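Local coordinates for molinate hydrolase (Gulosibacter molinativorax, PDB 4UB9), which hydrolyses the thiocarbamate herbicide molinate as a zinc-binding member of the amidohydrolase family, at residues A[119-122]-A[123-126]; A[151-154]-A[155-159]. All blocks are in the same frame, centred on the assembly; numbering follows the deposited sequence.

Interaction 1 of 2, residues A[119-122]-A[123-126]; sequences EGNY and YKVI
The first turn of helix 122-135 starts here, with Asn121 at the N-cap and its carbonyl taking the NH groups of Lys124 and Val125. Val125 N binds Asn121 O at 3.0 Å and fairly straight. Lys124 N reaches the same oxygen at 2.9 Å, but at 124° this bond is weak. Ile126 N continues the ladder to Tyr122 O at 3.0 Å. The Asn121 side chain makes no capping bond. Its amide crosses the lysine chain at a slant instead, with Asn121 ND2 3.6 Å from Lys124 CD. Beyond CG that chain runs extended, and NZ ends in a salt bridge to Asp496 of the second subunit. Gly120 leads into this N-terminus of an amidohydrolase-barrel helix at a positive phi of 103°, a turn suited to glycine. Tyr123 has CG between its backbone N and carbonyl carbon, chi1 71°, which brings its ring back beside the Gly120-Asn121 backbone. Lys124 CG sits 3.7 Å above one face of the Tyr123 ring, offset toward the rim. Tyr123 OH bonds Val494 O of the second subunit, while Tyr122 OH turns to Leu115 O. Val125, buried against Tyr114 and Phe118 of helix 111-118, has CG2 3.6 Å from Asn121 O.

Interaction 2 of 2, residues A[151-154]-A[155-159]; sequences VTIA and RDRIA
Ile153 lies alongside Arg157, one turn further on, with its CG2 branch 3.8 Å from Arg157 CD. At chi1 -70° the isoleucine CG1 sits beside the backbone N, which leaves CG2, anti to that N, to meet the arginine. The arginine chain then bends at chi3, 35°, and Ile153 O lies at the guanidinium edge, near its plane. The charged end goes on to a salt bridge between Arg157 NE and Glu127. Thr152 and Asp156 make a second parallel pair. Here the methyl does the touching: Thr152 CG2 is 3.6 Å from Asp156 OD2. The threonine hydroxyl turns back to Leu148 O, a partner one turn earlier.

Arg155 and Asp156 are joined by a salt bridge between adjacent residues. Arg155 NH1 gives a 2.7 Å bond to the syn lone pair of Asp156 OD1, which lies almost exactly in the guanidinium plane. The bond is bent, 137° at the hydrogen. Arg155 NE has a second carboxylate, that of Asp237, so two acids probably fix the rotation of the group.

Four i to i+4 backbone bonds join the two segments, among them Ile158 N to Ala154 O at 3.0 Å, and Ala159 N to Arg155 O adds another. The segments form most of helix 148-159, the crossover of the beta-alpha-beta unit between parallel strands 138-143 and 167-170. Val151, Thr152 and Arg155 pack on Phe170 of strand 167-170. Ile153, Ala154, Arg157 and Ile158 face helix 122-135.

In the fold
Interactions 1 and 2 sit on neighbouring helices, 122-135 and 148-159, with centres about 11 Å apart. They meet directly: Ile126 CG2 packs 3.5 Å from Ala154 CB, and Tyr123 CB lies 3.7 Å from Ile153 CG2. Interaction 1 is the more buried. It starts a helix, and much of its polar chemistry is spent on the second subunit. Interaction 2 is partly buried and lies along the later turns of its helix. Its charged groups pair mainly within the chain, and Ile153 alone among its residues reaches the second subunit, on Asn493. Both lie away from the zinc-binding histidines, His282 and His302.

Interaction 1 of 2, residues A[119-122]-A[123-126]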
ATOM      1  N   GLU A 119       8.200  25.938   0.449  1.00 35.77           N
ATOM      2  CA  GLU A 119       9.650  25.910   0.227  1.00 37.77           C
ATOM      3  C   GLU A 119      10.093  27.291  -0.243  1.00 40.30           C
ATOM      4  O   GLU A 119       9.474  27.850  -1.107  1.00 38.28           O
ATOM      5  CB  GLU A 119      10.103  24.863  -0.804  1.00 37.34           C
ATOM      6  CG  GLU A 119      11.626  24.661  -0.771  1.00 39.05           C
ATOM      7  CD  GLU A 119      12.141  23.399  -1.446  1.00 34.47           C
ATOM      8  OE1 GLU A 119      11.470  22.884  -2.362  1.00 32.54           O
ATOM      9  OE2 GLU A 119      13.234  22.914  -1.061  1.00 34.99           O
ATOM     10  N   GLY A 120      11.157  27.821   0.354  1.00 38.75           N
ATOM     11  CA  GLY A 120      11.598  29.185   0.094  1.00 38.89           C
ATOM     12  C   GLY A 120      11.210  30.137   1.228  1.00 42.00           C
ATOM     13  O   GLY A 120      11.805  31.202   1.359  1.00 37.91           O
ATOM     14  N   ASN A 121      10.203  29.759   2.013  1.00 37.18           N
ATOM     15  CA  ASN A 121       9.658  30.620   3.050  1.00 37.74           C
ATOM     16  C   ASN A 121       9.494  29.999   4.412  1.00 37.61           C
ATOM     17  O   ASN A 121       8.664  30.435   5.217  1.00 38.22           O
ATOM     18  CB  ASN A 121       8.275  31.118   2.627  1.00 40.44           C
ATOM     19  CG  ASN A 121       8.330  32.159   1.549  1.00 44.30           C
ATOM     20  OD1 ASN A 121       7.792  31.947   0.467  1.00 39.73           O
ATOM     21  ND2 ASN A 121       9.057  33.226   1.788  1.00 43.84           N
ATOM     22  N   TYR A 122      10.243  28.948   4.680  1.00 35.66           N
ATOM     23  CA  TYR A 122      10.009  28.206   5.910  1.00 32.83           C
ATOM     24  C   TYR A 122      10.164  29.114   7.128  1.00 32.68           C
ATOM     25  O   TYR A 122       9.364  29.024   8.059  1.00 33.55           O
ATOM     26  CB  TYR A 122      10.919  26.984   6.002  1.00 32.21           C
ATOM     27  CG  TYR A 122      10.673  25.958   4.926  1.00 29.04           C
ATOM     28  CD1 TYR A 122       9.400  25.457   4.679  1.00 31.22           C
ATOM     29  CD2 TYR A 122      11.719  25.462   4.181  1.00 30.47           C
ATOM     30  CE1 TYR A 122       9.178  24.502   3.702  1.00 31.46           C
ATOM     31  CE2 TYR A 122      11.525  24.506   3.220  1.00 30.87           C
ATOM     32  CZ  TYR A 122      10.263  24.021   2.967  1.00 32.13           C
ATOM     33  OH  TYR A 122      10.090  23.077   1.983  1.00 27.33           O
ATOM     34  N   TYR A 123      11.130  30.038   7.093  1.00 31.89           N
ATOM     35  CA  TYR A 123      11.329  30.928   8.238  1.00 33.25           C
ATOM     36  C   TYR A 123      10.089  31.790   8.480  1.00 34.75           C
ATOM     37  O   TYR A 123       9.765  32.103   9.630  1.00 33.97           O
ATOM     38  CB  TYR A 123      12.579  31.808   8.128  1.00 36.83           C
ATOM     39  CG  TYR A 123      12.557  32.934   7.104  1.00 36.16           C
ATOM     40  CD1 TYR A 123      12.815  32.673   5.770  1.00 44.60           C
ATOM     41  CD2 TYR A 123      12.261  34.230   7.470  1.00 38.56           C
ATOM     42  CE1 TYR A 123      12.758  33.677   4.818  1.00 45.38           C
ATOM     43  CE2 TYR A 123      12.252  35.259   6.537  1.00 43.78           C
ATOM     44  CZ  TYR A 123      12.505  34.974   5.206  1.00 46.52           C
ATOM     45  OH  TYR A 123      12.532  35.972   4.253  1.00 54.37           O
ATOM     46  N   LYS A 124       9.390  32.155   7.413  1.00 35.74           N
ATOM     47  CA  LYS A 124       8.148  32.957   7.555  1.00 37.26           C
ATOM     48  C   LYS A 124       7.003  32.136   8.077  1.00 37.11           C
ATOM     49  O   LYS A 124       6.155  32.635   8.798  1.00 38.66           O
ATOM     50  CB  LYS A 124       7.751  33.576   6.239  1.00 39.73           C
ATOM     51  CG  LYS A 124       8.642  34.730   5.859  1.00 49.27           C
ATOM     52  CD  LYS A 124       8.239  35.374   4.546  1.00 54.62           C
ATOM     53  CE  LYS A 124       9.137  36.564   4.295  1.00 62.43           C
ATOM     54  NZ  LYS A 124       9.243  36.869   2.850  1.00 64.52           N
ATOM     55  N   VAL A 125       6.976  30.862   7.697  1.00 33.45           N
ATOM     56  CA  VAL A 125       5.979  29.951   8.238  1.00 32.17           C
ATOM     57  C   VAL A 125       6.159  29.892   9.762  1.00 32.44           C
ATOM     58  O   VAL A 125       5.199  29.886  10.541  1.00 34.62           O
ATOM     59  CB  VAL A 125       6.129  28.539   7.670  1.00 33.32           C
ATOM     60  CG1 VAL A 125       5.241  27.532   8.405  1.00 33.32           C
ATOM     61  CG2 VAL A 125       5.813  28.552   6.199  1.00 37.89           C
ATOM     62  N   ILE A 126       7.414  29.806  10.178  1.00 32.14           N
ATOM     63  CA  ILE A 126       7.736  29.672  11.582  1.00 33.16           C
ATOM     64  C   ILE A 126       7.343  30.960  12.322  1.00 35.24           C
ATOM     65  O   ILE A 126       6.768  30.927  13.401  1.00 34.41           O
ATOM     66  CB  ILE A 126       9.219  29.343  11.774  1.00 32.70           C
ATOM     67  CG1 ILE A 126       9.466  27.897  11.358  1.00 33.71           C
ATOM     68  CG2 ILE A 126       9.638  29.524  13.236  1.00 29.74           C
ATOM     69  CD1 ILE A 126      10.926  27.510  11.297  1.00 33.32           C
TER

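Interaction 2 of 2, residues A[151-154]-A[155-159]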
ATOM      1  N   VAL A 151      14.444  27.678  11.656  1.00 35.00           N
ATOM      2  CA  VAL A 151      14.094  28.029  13.016  1.00 33.53           C
ATOM      3  C   VAL A 151      15.125  28.979  13.625  1.00 35.50           C
ATOM      4  O   VAL A 151      14.788  29.869  14.393  1.00 36.15           O
ATOM      5  CB  VAL A 151      13.865  26.804  13.897  1.00 34.17           C
ATOM      6  CG1 VAL A 151      15.158  26.210  14.406  1.00 37.30           C
ATOM      7  CG2 VAL A 151      12.967  27.160  15.085  1.00 35.91           C
ATOM      8  N   THR A 152      16.383  28.810  13.251  1.00 36.17           N
ATOM      9  CA  THR A 152      17.450  29.730  13.667  1.00 33.31           C
ATOM     10  C   THR A 152      17.208  31.129  13.107  1.00 32.78           C
ATOM     11  O   THR A 152      17.164  32.124  13.830  1.00 36.49           O
ATOM     12  CB  THR A 152      18.832  29.253  13.165  1.00 34.70           C
ATOM     13  OG1 THR A 152      19.116  27.992  13.742  1.00 35.96           O
ATOM     14  CG2 THR A 152      19.945  30.218  13.552  1.00 30.12           C
ATOM     15  N   ILE A 153      17.008  31.197  11.799  1.00 35.03           N
ATOM     16  CA  ILE A 153      16.666  32.470  11.130  1.00 36.13           C
ATOM     17  C   ILE A 153      15.514  33.204  11.842  1.00 38.26           C
ATOM     18  O   ILE A 153      15.569  34.405  12.085  1.00 34.77           O
ATOM     19  CB  ILE A 153      16.282  32.256   9.669  1.00 38.73           C
ATOM     20  CG1 ILE A 153      17.541  31.869   8.890  1.00 39.85           C
ATOM     21  CG2 ILE A 153      15.678  33.521   9.071  1.00 37.53           C
ATOM     22  CD1 ILE A 153      17.307  31.371   7.478  1.00 38.16           C
ATOM     23  N   ALA A 154      14.471  32.447  12.146  1.00 37.58           N
ATOM     24  CA  ALA A 154      13.227  33.001  12.689  1.00 38.05           C
ATOM     25  C   ALA A 154      13.408  33.468  14.124  1.00 38.66           C
ATOM     26  O   ALA A 154      12.931  34.536  14.492  1.00 38.73           O
ATOM     27  CB  ALA A 154      12.102  31.991  12.625  1.00 33.22           C
ATOM     28  N   ARG A 155      14.087  32.678  14.945  1.00 41.32           N
ATOM     29  CA  ARG A 155      14.254  33.123  16.320  1.00 41.29           C
ATOM     30  C   ARG A 155      15.114  34.367  16.387  1.00 41.03           C
ATOM     31  O   ARG A 155      14.840  35.253  17.190  1.00 41.27           O
ATOM     32  CB  ARG A 155      14.734  32.046  17.262  1.00 42.11           C
ATOM     33  CG  ARG A 155      16.195  31.969  17.468  1.00 44.93           C
ATOM     34  CD  ARG A 155      16.523  31.961  18.901  1.00 38.44           C
ATOM     35  NE  ARG A 155      17.429  30.881  19.203  1.00 50.02           N
ATOM     36  CZ  ARG A 155      18.679  30.710  18.754  1.00 46.43           C
ATOM     37  NH1 ARG A 155      19.219  31.513  17.882  1.00 44.94           N
ATOM     38  NH2 ARG A 155      19.386  29.682  19.193  1.00 43.40           N
ATOM     39  N   ASP A 156      16.144  34.432  15.542  1.00 36.92           N
ATOM     40  CA  ASP A 156      17.079  35.560  15.561  1.00 39.29           C
ATOM     41  C   ASP A 156      16.367  36.842  15.132  1.00 37.81           C
ATOM     42  O   ASP A 156      16.589  37.891  15.676  1.00 38.46           O
ATOM     43  CB  ASP A 156      18.299  35.299  14.671  1.00 41.33           C
ATOM     44  CG  ASP A 156      19.185  34.130  15.199  1.00 49.40           C
ATOM     45  OD1 ASP A 156      18.968  33.660  16.328  1.00 43.03           O
ATOM     46  OD2 ASP A 156      20.105  33.693  14.482  1.00 53.70           O
ATOM     47  N   ARG A 157      15.477  36.716  14.183  1.00 38.84           N
ATOM     48  CA  ARG A 157      14.731  37.863  13.727  1.00 42.23           C
ATOM     49  C   ARG A 157      13.718  38.334  14.736  1.00 44.39           C
ATOM     50  O   ARG A 157      13.495  39.524  14.903  1.00 51.93           O
ATOM     51  CB  ARG A 157      14.080  37.567  12.389  1.00 43.70           C
ATOM     52  CG  ARG A 157      15.081  37.720  11.250  1.00 40.21           C
ATOM     53  CD  ARG A 157      14.612  37.088   9.945  1.00 41.56           C
ATOM     54  NE  ARG A 157      13.165  37.215   9.753  1.00 47.07           N
ATOM     55  CZ  ARG A 157      12.553  38.242   9.157  1.00 46.48           C
ATOM     56  NH1 ARG A 157      13.241  39.268   8.701  1.00 45.42           N
ATOM     57  NH2 ARG A 157      11.233  38.253   9.048  1.00 44.25           N
ATOM     58  N   ILE A 158      13.060  37.405  15.402  1.00 42.94           N
ATOM     59  CA  ILE A 158      12.107  37.795  16.456  1.00 39.07           C
ATOM     60  C   ILE A 158      12.853  38.371  17.661  1.00 39.18           C
ATOM     61  O   ILE A 158      12.490  39.392  18.206  1.00 37.13           O
ATOM     62  CB  ILE A 158      11.258  36.614  16.907  1.00 40.67           C
ATOM     63  CG1 ILE A 158      10.314  36.227  15.794  1.00 40.54           C
ATOM     64  CG2 ILE A 158      10.489  36.951  18.189  1.00 41.97           C
ATOM     65  CD1 ILE A 158       9.574  34.919  16.027  1.00 41.95           C
ATOM     66  N   ALA A 159      13.930  37.716  18.040  1.00 37.63           N
ATOM     67  CA  ALA A 159      14.752  38.194  19.160  1.00 39.71           C
ATOM     68  C   ALA A 159      15.354  39.581  18.930  1.00 44.65           C
ATOM     69  O   ALA A 159      15.534  40.339  19.886  1.00 44.96           O
ATOM     70  CB  ALA A 159      15.877  37.206  19.490  1.00 38.01           C
TER